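Local structure of PPR (1MZU) at residues 26-31 and 122-127; 78-83 and 110-115. The protein senses light through a bound 4'-hydroxycinnamic acid, forming the N-terminal photoactive yellow protein domain of Ppr, a probable sensor histidine kinase. One frame throughout, in Å; residues are numbered along the deposited sequence.

Contact 1. Residues 26-31 and 122-127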
ATOM      1  N   ALA A  26      -5.045  -3.899 -17.276  1.00 69.58           N
ATOM      2  CA  ALA A  26      -4.730  -5.329 -17.274  1.00 68.18           C
ATOM      3  C   ALA A  26      -3.226  -5.512 -17.075  1.00 67.32           C
ATOM      4  O   ALA A  26      -2.764  -6.585 -16.681  1.00 68.30           O
ATOM      5  CB  ALA A  26      -5.175  -5.970 -18.572  1.00 69.34           C
ATOM      6  N   GLU A  27      -2.482  -4.442 -17.359  1.00 64.08           N
ATOM      7  CA  GLU A  27      -1.032  -4.394 -17.196  1.00 59.67           C
ATOM      8  C   GLU A  27      -0.768  -4.092 -15.716  1.00 57.11           C
ATOM      9  O   GLU A  27       0.176  -4.617 -15.125  1.00 55.68           O
ATOM     10  CB  GLU A  27      -0.449  -3.296 -18.074  1.00 59.04           C
ATOM     11  N   PHE A  28      -1.659  -3.283 -15.132  1.00 55.74           N
ATOM     12  CA  PHE A  28      -1.620  -2.883 -13.719  1.00 55.98           C
ATOM     13  C   PHE A  28      -1.859  -4.084 -12.790  1.00 53.98           C
ATOM     14  O   PHE A  28      -1.257  -4.168 -11.721  1.00 52.56           O
ATOM     15  CB  PHE A  28      -2.638  -1.746 -13.461  1.00 55.85           C
ATOM     16  CG  PHE A  28      -2.871  -1.418 -11.995  1.00 56.42           C
ATOM     17  CD1 PHE A  28      -1.819  -0.967 -11.173  1.00 55.30           C
ATOM     18  CD2 PHE A  28      -4.159  -1.542 -11.439  1.00 56.55           C
ATOM     19  CE1 PHE A  28      -2.049  -0.642  -9.815  1.00 55.33           C
ATOM     20  CE2 PHE A  28      -4.408  -1.219 -10.077  1.00 57.09           C
ATOM     21  CZ  PHE A  28      -3.345  -0.765  -9.262  1.00 55.05           C
ATOM     22  N   ASP A  29      -2.722  -5.007 -13.213  1.00 52.04           N
ATOM     23  CA  ASP A  29      -3.016  -6.202 -12.426  1.00 52.85           C
ATOM     24  C   ASP A  29      -2.081  -7.369 -12.737  1.00 52.20           C
ATOM     25  O   ASP A  29      -2.139  -8.421 -12.083  1.00 52.92           O
ATOM     26  CB  ASP A  29      -4.489  -6.605 -12.562  1.00 55.89           C
ATOM     27  CG  ASP A  29      -5.408  -5.759 -11.686  1.00 57.69           C
ATOM     28  OD1 ASP A  29      -5.525  -4.541 -11.927  1.00 62.04           O
ATOM     29  OD2 ASP A  29      -6.008  -6.303 -10.737  1.00 59.78           O
ATOM     30  N   ALA A  30      -1.162  -7.133 -13.677  1.00 49.89           N
ATOM     31  CA  ALA A  30      -0.159  -8.116 -14.095  1.00 48.65           C
ATOM     32  C   ALA A  30       1.262  -7.757 -13.619  1.00 48.64           C
ATOM     33  O   ALA A  30       2.216  -8.467 -13.939  1.00 49.27           O
ATOM     34  CB  ALA A  30      -0.180  -8.279 -15.611  1.00 51.09           C
ATOM     35  N   LEU A  31       1.386  -6.670 -12.848  1.00 45.72           N
ATOM     36  CA  LEU A  31       2.669  -6.193 -12.296  1.00 44.40           C
ATOM     37  C   LEU A  31       3.397  -7.209 -11.398  1.00 44.30           C
ATOM     38  O   LEU A  31       2.754  -7.891 -10.592  1.00 42.54           O
ATOM     39  CB  LEU A  31       2.466  -4.888 -11.527  1.00 41.68           C
ATOM     40  CG  LEU A  31       2.208  -3.614 -12.307  1.00 40.75           C
ATOM     41  CD1 LEU A  31       1.975  -2.483 -11.334  1.00 37.76           C
ATOM     42  CD2 LEU A  31       3.374  -3.296 -13.230  1.00 42.79           C
ATOM     43  N   ARG A 122      -2.923  11.748  -4.251  1.00 47.68           N
ATOM     44  CA  ARG A 122      -2.812  10.298  -4.444  1.00 44.79           C
ATOM     45  C   ARG A 122      -1.387   9.807  -4.212  1.00 41.95           C
ATOM     46  O   ARG A 122      -0.430  10.500  -4.549  1.00 41.29           O
ATOM     47  CB  ARG A 122      -3.341   9.871  -5.824  1.00 45.92           C
ATOM     48  CG  ARG A 122      -4.829  10.160  -6.051  1.00 46.32           C
ATOM     49  CD  ARG A 122      -5.730   9.597  -4.937  1.00 48.17           C
ATOM     50  NE  ARG A 122      -6.964  10.367  -4.771  1.00 49.27           N
ATOM     51  CZ  ARG A 122      -8.055  10.223  -5.520  1.00 51.30           C
ATOM     52  NH1 ARG A 122      -8.085   9.333  -6.508  1.00 55.23           N
ATOM     53  NH2 ARG A 122      -9.126  10.961  -5.277  1.00 53.07           N
ATOM     54  N   TYR A 123      -1.255   8.649  -3.560  1.00 38.79           N
ATOM     55  CA  TYR A 123       0.048   8.069  -3.223  1.00 37.97           C
ATOM     56  C   TYR A 123       0.096   6.574  -3.511  1.00 38.25           C
ATOM     57  O   TYR A 123      -0.912   5.878  -3.401  1.00 39.19           O
ATOM     58  CB  TYR A 123       0.368   8.299  -1.733  1.00 36.52           C
ATOM     59  CG  TYR A 123       0.289   9.741  -1.289  1.00 36.99           C
ATOM     60  CD1 TYR A 123      -0.915  10.271  -0.760  1.00 37.92           C
ATOM     61  CD2 TYR A 123       1.382  10.616  -1.469  1.00 36.58           C
ATOM     62  CE1 TYR A 123      -1.031  11.652  -0.434  1.00 38.69           C
ATOM     63  CE2 TYR A 123       1.277  12.006  -1.140  1.00 38.93           C
ATOM     64  CZ  TYR A 123       0.067  12.509  -0.629  1.00 39.88           C
ATOM     65  OH  TYR A 123      -0.058  13.848  -0.329  1.00 37.92           O
ATOM     66  N   TRP A 124       1.295   6.086  -3.801  1.00 33.91           N
ATOM     67  CA  TRP A 124       1.525   4.687  -4.125  1.00 33.97           C
ATOM     68  C   TRP A 124       2.337   3.927  -3.102  1.00 32.15           C
ATOM     69  O   TRP A 124       3.271   4.465  -2.499  1.00 31.61           O
ATOM     70  CB  TRP A 124       2.248   4.558  -5.461  1.00 36.82           C
ATOM     71  CG  TRP A 124       1.413   4.839  -6.647  1.00 37.54           C
ATOM     72  CD1 TRP A 124       1.436   5.959  -7.407  1.00 35.19           C
ATOM     73  CD2 TRP A 124       0.413   3.988  -7.208  1.00 38.94           C
ATOM     74  NE1 TRP A 124       0.502   5.881  -8.412  1.00 39.57           N
ATOM     75  CE2 TRP A 124      -0.142   4.675  -8.319  1.00 40.26           C
ATOM     76  CE3 TRP A 124      -0.072   2.703  -6.887  1.00 37.99           C
ATOM     77  CZ2 TRP A 124      -1.172   4.122  -9.114  1.00 40.27           C
ATOM     78  CZ3 TRP A 124      -1.098   2.147  -7.673  1.00 37.83           C
ATOM     79  CH2 TRP A 124      -1.634   2.861  -8.778  1.00 40.26           C
ATOM     80  N   ILE A 125       1.969   2.662  -2.936  1.00 27.06           N
ATOM     81  CA  ILE A 125       2.637   1.743  -2.027  1.00 29.08           C
ATOM     82  C   ILE A 125       2.921   0.487  -2.873  1.00 31.62           C
ATOM     83  O   ILE A 125       1.981  -0.173  -3.342  1.00 28.11           O
ATOM     84  CB  ILE A 125       1.740   1.363  -0.793  1.00 28.86           C
ATOM     85  CG1 ILE A 125       1.254   2.622  -0.058  1.00 28.87           C
ATOM     86  CG2 ILE A 125       2.524   0.434   0.157  1.00 26.78           C
ATOM     87  CD1 ILE A 125       0.098   2.424   0.932  1.00 34.12           C
ATOM     88  N   PHE A 126       4.206   0.201  -3.103  1.00 27.56           N
ATOM     89  CA  PHE A 126       4.631  -0.968  -3.875  1.00 27.36           C
ATOM     90  C   PHE A 126       5.150  -2.034  -2.942  1.00 29.75           C
ATOM     91  O   PHE A 126       5.898  -1.747  -2.004  1.00 29.80           O
ATOM     92  CB  PHE A 126       5.686  -0.600  -4.923  1.00 30.52           C
ATOM     93  CG  PHE A 126       5.202   0.394  -5.935  1.00 32.01           C
ATOM     94  CD1 PHE A 126       4.142   0.067  -6.797  1.00 35.85           C
ATOM     95  CD2 PHE A 126       5.771   1.678  -6.008  1.00 35.19           C
ATOM     96  CE1 PHE A 126       3.640   1.003  -7.727  1.00 35.71           C
ATOM     97  CE2 PHE A 126       5.283   2.635  -6.934  1.00 38.36           C
ATOM     98  CZ  PHE A 126       4.206   2.293  -7.800  1.00 38.04           C
ATOM     99  N   VAL A 127       4.737  -3.272  -3.187  1.00 30.99           N
ATOM    100  CA  VAL A 127       5.096  -4.403  -2.317  1.00 34.59           C
ATOM    101  C   VAL A 127       5.822  -5.510  -3.100  1.00 35.83           C
ATOM    102  O   VAL A 127       5.276  -6.047  -4.058  1.00 38.75           O
ATOM    103  CB  VAL A 127       3.786  -4.997  -1.670  1.00 29.81           C
ATOM    104  CG1 VAL A 127       4.083  -6.132  -0.724  1.00 31.15           C
ATOM    105  CG2 VAL A 127       2.989  -3.924  -0.932  1.00 30.99           C
TER
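W124 and F28 reach for one another from opposite directions and meet through F28 CE1 and the CZ3-CH2 bond of the indole six-membered ring. CZ3 lies 3.6 Å from F28 CE1, and CH2 lies 3.7 Å from the same F28 carbon. The two rings are inclined at 68°, with centroids 5.8 Å apart, an oblique aromatic pair. F28 gets there because its CG is anti to the backbone N (chi1 170°), which sends the phenyl ring out from the loop across to the strand. The indole is anchored at its other end, where NE1 is hydrogen-bonded to D21 OD1, while Q37, I20 and A117 pack around it. A serine at F28 would remove the ring that meets CZ3 and CH2, and would probably open a gap between the loop and the indole. Past I125, which like V127 points to the other face of the sheet, F126 returns to the loop side, but more loosely: its CE1 stands 5.3 Å from L31 CD1, and I20 touches both side chains. The loop is also tied down by F28 O, which accepts a bond from N48 ND2. This arrangement is as in photoactive yellow proteins, whose N-terminal cap packs on the face of the central PAS sheet turned away from the chromophore.

Contact 2. Residues 78-83 and 110-115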
ATOM      1  N   PRO A  78       5.221   3.504  13.708  1.00 38.24           N
ATOM      2  CA  PRO A  78       6.001   4.598  13.106  1.00 38.26           C
ATOM      3  C   PRO A  78       6.861   4.242  11.887  1.00 33.54           C
ATOM      4  O   PRO A  78       7.126   5.104  11.051  1.00 33.56           O
ATOM      5  CB  PRO A  78       6.857   5.082  14.269  1.00 42.41           C
ATOM      6  CG  PRO A  78       5.942   4.922  15.412  1.00 43.15           C
ATOM      7  CD  PRO A  78       5.391   3.541  15.179  1.00 40.95           C
ATOM      8  N   ALA A  79       7.238   2.970  11.762  1.00 31.90           N
ATOM      9  CA  ALA A  79       8.054   2.505  10.637  1.00 30.62           C
ATOM     10  C   ALA A  79       7.294   2.476   9.309  1.00 32.44           C
ATOM     11  O   ALA A  79       7.909   2.531   8.251  1.00 32.94           O
ATOM     12  CB  ALA A  79       8.624   1.120  10.932  1.00 30.69           C
ATOM     13  N   PHE A  80       5.965   2.402   9.372  1.00 32.16           N
ATOM     14  CA  PHE A  80       5.144   2.356   8.159  1.00 30.73           C
ATOM     15  C   PHE A  80       4.165   3.530   8.052  1.00 28.06           C
ATOM     16  O   PHE A  80       4.327   4.348   7.153  1.00 28.71           O
ATOM     17  CB  PHE A  80       4.413   0.996   8.052  1.00 25.75           C
ATOM     18  CG  PHE A  80       4.068   0.548   6.621  1.00 25.50           C
ATOM     19  CD1 PHE A  80       3.428   1.405   5.688  1.00 22.68           C
ATOM     20  CD2 PHE A  80       4.293  -0.786   6.244  1.00 25.69           C
ATOM     21  CE1 PHE A  80       3.008   0.936   4.406  1.00 20.58           C
ATOM     22  CE2 PHE A  80       3.879  -1.275   4.964  1.00 24.45           C
ATOM     23  CZ  PHE A  80       3.231  -0.403   4.045  1.00 23.79           C
ATOM     24  N   SER A  81       3.143   3.592   8.918  1.00 27.28           N
ATOM     25  CA  SER A  81       2.146   4.677   8.861  1.00 26.49           C
ATOM     26  C   SER A  81       2.714   6.021   9.245  1.00 26.93           C
ATOM     27  O   SER A  81       2.304   7.041   8.698  1.00 28.20           O
ATOM     28  CB  SER A  81       0.890   4.382   9.708  1.00 30.31           C
ATOM     29  OG  SER A  81       1.163   4.388  11.095  1.00 25.96           O
ATOM     30  N   GLY A  82       3.695   6.001  10.156  1.00 28.81           N
ATOM     31  CA  GLY A  82       4.365   7.221  10.595  1.00 28.09           C
ATOM     32  C   GLY A  82       5.139   7.810   9.424  1.00 28.04           C
ATOM     33  O   GLY A  82       5.061   9.011   9.175  1.00 27.80           O
ATOM     34  N   ARG A  83       5.811   6.938   8.665  1.00 27.09           N
ATOM     35  CA  ARG A  83       6.580   7.321   7.468  1.00 30.45           C
ATOM     36  C   ARG A  83       5.648   7.890   6.392  1.00 28.83           C
ATOM     37  O   ARG A  83       6.001   8.839   5.691  1.00 29.00           O
ATOM     38  CB  ARG A  83       7.324   6.112   6.910  1.00 27.26           C
ATOM     39  CG  ARG A  83       8.825   6.238   6.965  1.00 42.22           C
ATOM     40  CD  ARG A  83       9.463   4.905   6.748  1.00 39.02           C
ATOM     41  NE  ARG A  83      10.918   4.941   6.719  1.00 40.14           N
ATOM     42  CZ  ARG A  83      11.692   3.936   7.124  1.00 41.92           C
ATOM     43  NH1 ARG A  83      11.154   2.820   7.614  1.00 42.93           N
ATOM     44  NH2 ARG A  83      13.003   4.007   6.958  1.00 41.87           N
ATOM     45  N   VAL A 110       8.538  -8.771   3.133  1.00 46.34           N
ATOM     46  CA  VAL A 110       8.427  -7.909   1.940  1.00 40.82           C
ATOM     47  C   VAL A 110       9.334  -6.674   2.001  1.00 38.83           C
ATOM     48  O   VAL A 110       9.832  -6.316   3.058  1.00 39.28           O
ATOM     49  CB  VAL A 110       6.965  -7.377   1.717  1.00 38.66           C
ATOM     50  CG1 VAL A 110       6.033  -8.482   1.289  1.00 39.15           C
ATOM     51  CG2 VAL A 110       6.412  -6.707   2.985  1.00 38.36           C
ATOM     52  N   GLN A 111       9.557  -6.055   0.843  1.00 42.36           N
ATOM     53  CA  GLN A 111      10.331  -4.817   0.716  1.00 42.83           C
ATOM     54  C   GLN A 111       9.245  -3.834   0.257  1.00 40.05           C
ATOM     55  O   GLN A 111       8.456  -4.148  -0.639  1.00 36.27           O
ATOM     56  CB  GLN A 111      11.421  -4.906  -0.362  1.00 47.57           C
ATOM     57  CG  GLN A 111      12.139  -6.255  -0.547  1.00 56.90           C
ATOM     58  CD  GLN A 111      13.194  -6.560   0.499  1.00 63.24           C
ATOM     59  OE1 GLN A 111      13.011  -7.443   1.348  1.00 65.21           O
ATOM     60  NE2 GLN A 111      14.330  -5.860   0.420  1.00 66.14           N
ATOM     61  N   ILE A 112       9.172  -2.673   0.901  1.00 35.26           N
ATOM     62  CA  ILE A 112       8.147  -1.672   0.585  1.00 36.66           C
ATOM     63  C   ILE A 112       8.790  -0.445  -0.045  1.00 35.44           C
ATOM     64  O   ILE A 112       9.857  -0.019   0.378  1.00 35.20           O
ATOM     65  CB  ILE A 112       7.369  -1.238   1.889  1.00 35.77           C
ATOM     66  CG1 ILE A 112       6.720  -2.445   2.583  1.00 34.77           C
ATOM     67  CG2 ILE A 112       6.345  -0.129   1.605  1.00 31.20           C
ATOM     68  CD1 ILE A 112       5.636  -3.168   1.800  1.00 32.27           C
ATOM     69  N   ARG A 113       8.116   0.116  -1.043  1.00 36.95           N
ATOM     70  CA  ARG A 113       8.543   1.329  -1.735  1.00 38.40           C
ATOM     71  C   ARG A 113       7.318   2.239  -1.759  1.00 36.23           C
ATOM     72  O   ARG A 113       6.292   1.884  -2.340  1.00 39.48           O
ATOM     73  CB  ARG A 113       9.028   1.019  -3.164  1.00 41.84           C
ATOM     74  CG  ARG A 113       9.368   2.248  -4.047  1.00 51.35           C
ATOM     75  CD  ARG A 113      10.576   3.049  -3.546  1.00 58.26           C
ATOM     76  NE  ARG A 113      10.692   4.331  -4.248  1.00 65.15           N
ATOM     77  CZ  ARG A 113      11.775   5.108  -4.256  1.00 65.98           C
ATOM     78  NH1 ARG A 113      12.872   4.761  -3.595  1.00 67.35           N
ATOM     79  NH2 ARG A 113      11.766   6.235  -4.955  1.00 67.83           N
ATOM     80  N   MET A 114       7.432   3.391  -1.104  1.00 32.17           N
ATOM     81  CA  MET A 114       6.349   4.385  -1.024  1.00 37.05           C
ATOM     82  C   MET A 114       6.728   5.650  -1.780  1.00 36.14           C
ATOM     83  O   MET A 114       7.854   6.125  -1.644  1.00 37.31           O
ATOM     84  CB  MET A 114       6.085   4.780   0.433  1.00 38.44           C
ATOM     85  CG  MET A 114       5.440   3.732   1.298  1.00 39.18           C
ATOM     86  SD  MET A 114       4.897   4.429   2.861  1.00 40.49           S
ATOM     87  CE  MET A 114       3.247   4.131   2.713  1.00 37.28           C
ATOM     88  N   GLN A 115       5.788   6.195  -2.554  1.00 36.88           N
ATOM     89  CA  GLN A 115       6.003   7.421  -3.341  1.00 43.07           C
ATOM     90  C   GLN A 115       4.723   8.117  -3.806  1.00 45.53           C
ATOM     91  O   GLN A 115       3.641   7.535  -3.740  1.00 47.01           O
ATOM     92  CB  GLN A 115       6.945   7.183  -4.543  1.00 45.96           C
ATOM     93  CG  GLN A 115       6.541   6.064  -5.504  1.00 49.77           C
ATOM     94  CD  GLN A 115       7.513   5.942  -6.662  1.00 51.53           C
ATOM     95  OE1 GLN A 115       8.477   5.173  -6.606  1.00 51.36           O
ATOM     96  NE2 GLN A 115       7.266   6.705  -7.720  1.00 53.54           N
TER
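F80 drives its ring from the helix into the side chains of I112 and M114, and this buried hydrophobic cluster is the tight half of the contact. The methyl CE of M114 lies 3.6 Å from F80 CE1, brought there by a bend at the end of the methionine chain (chi3 118°). Its sulfur is 5.2 Å from the ring centroid and 52° off the ring normal, an oblique Met-aromatic contact. I112 takes the next part of the ring with both branches: CG1 lies 3.9 Å from F80 CE2, while CG2 is 4.0 Å from F80 CZ. Further aromatic packing comes from F97 and F99, each edge-to-face with F80, and from F67 and F68 of helix 67-71. The phenylalanine sits within a wider, pi-type turn, closed by a weak bond from R83 N to P78 O.

The exposed side is looser. The nearest approach of the R83 side chain to the strand is 5.0 Å, from R83 CB to M114 SD. Its guanidinium turns back along its own helix, where R83 NH1 makes a weak but nearly straight bond, 3.3 Å long, to A79 O in the guanidinium plane. Here a helix packs on the PAS sheet beside the chromophore pocket: the F80 side chain is about 7 Å from the 4'-hydroxycinnamic acid and touches F101, which lines that pocket.

From the N terminus, the chain passes through the loop 26-31, makes the first two strands and the short helices, and enters helix 78-89. It then runs through strand 94-102 into strand 107-116, where contact 2 closes a loop of 26 residues. Contact 1 closes only with the last strand, after 90 intervening residues, and therefore encloses contact 2 without crossing it. Their strands are antiparallel neighbours, joined by probable hydrogen bonds such as W124 N to Q115 O (2.8 Å), and I125 CG1 packs 3.7 Å from M114 CE. The contacts lie on opposite faces of the sheet: contact 1 ties on the N-terminal cap, contact 2 the helix on the chromophore side.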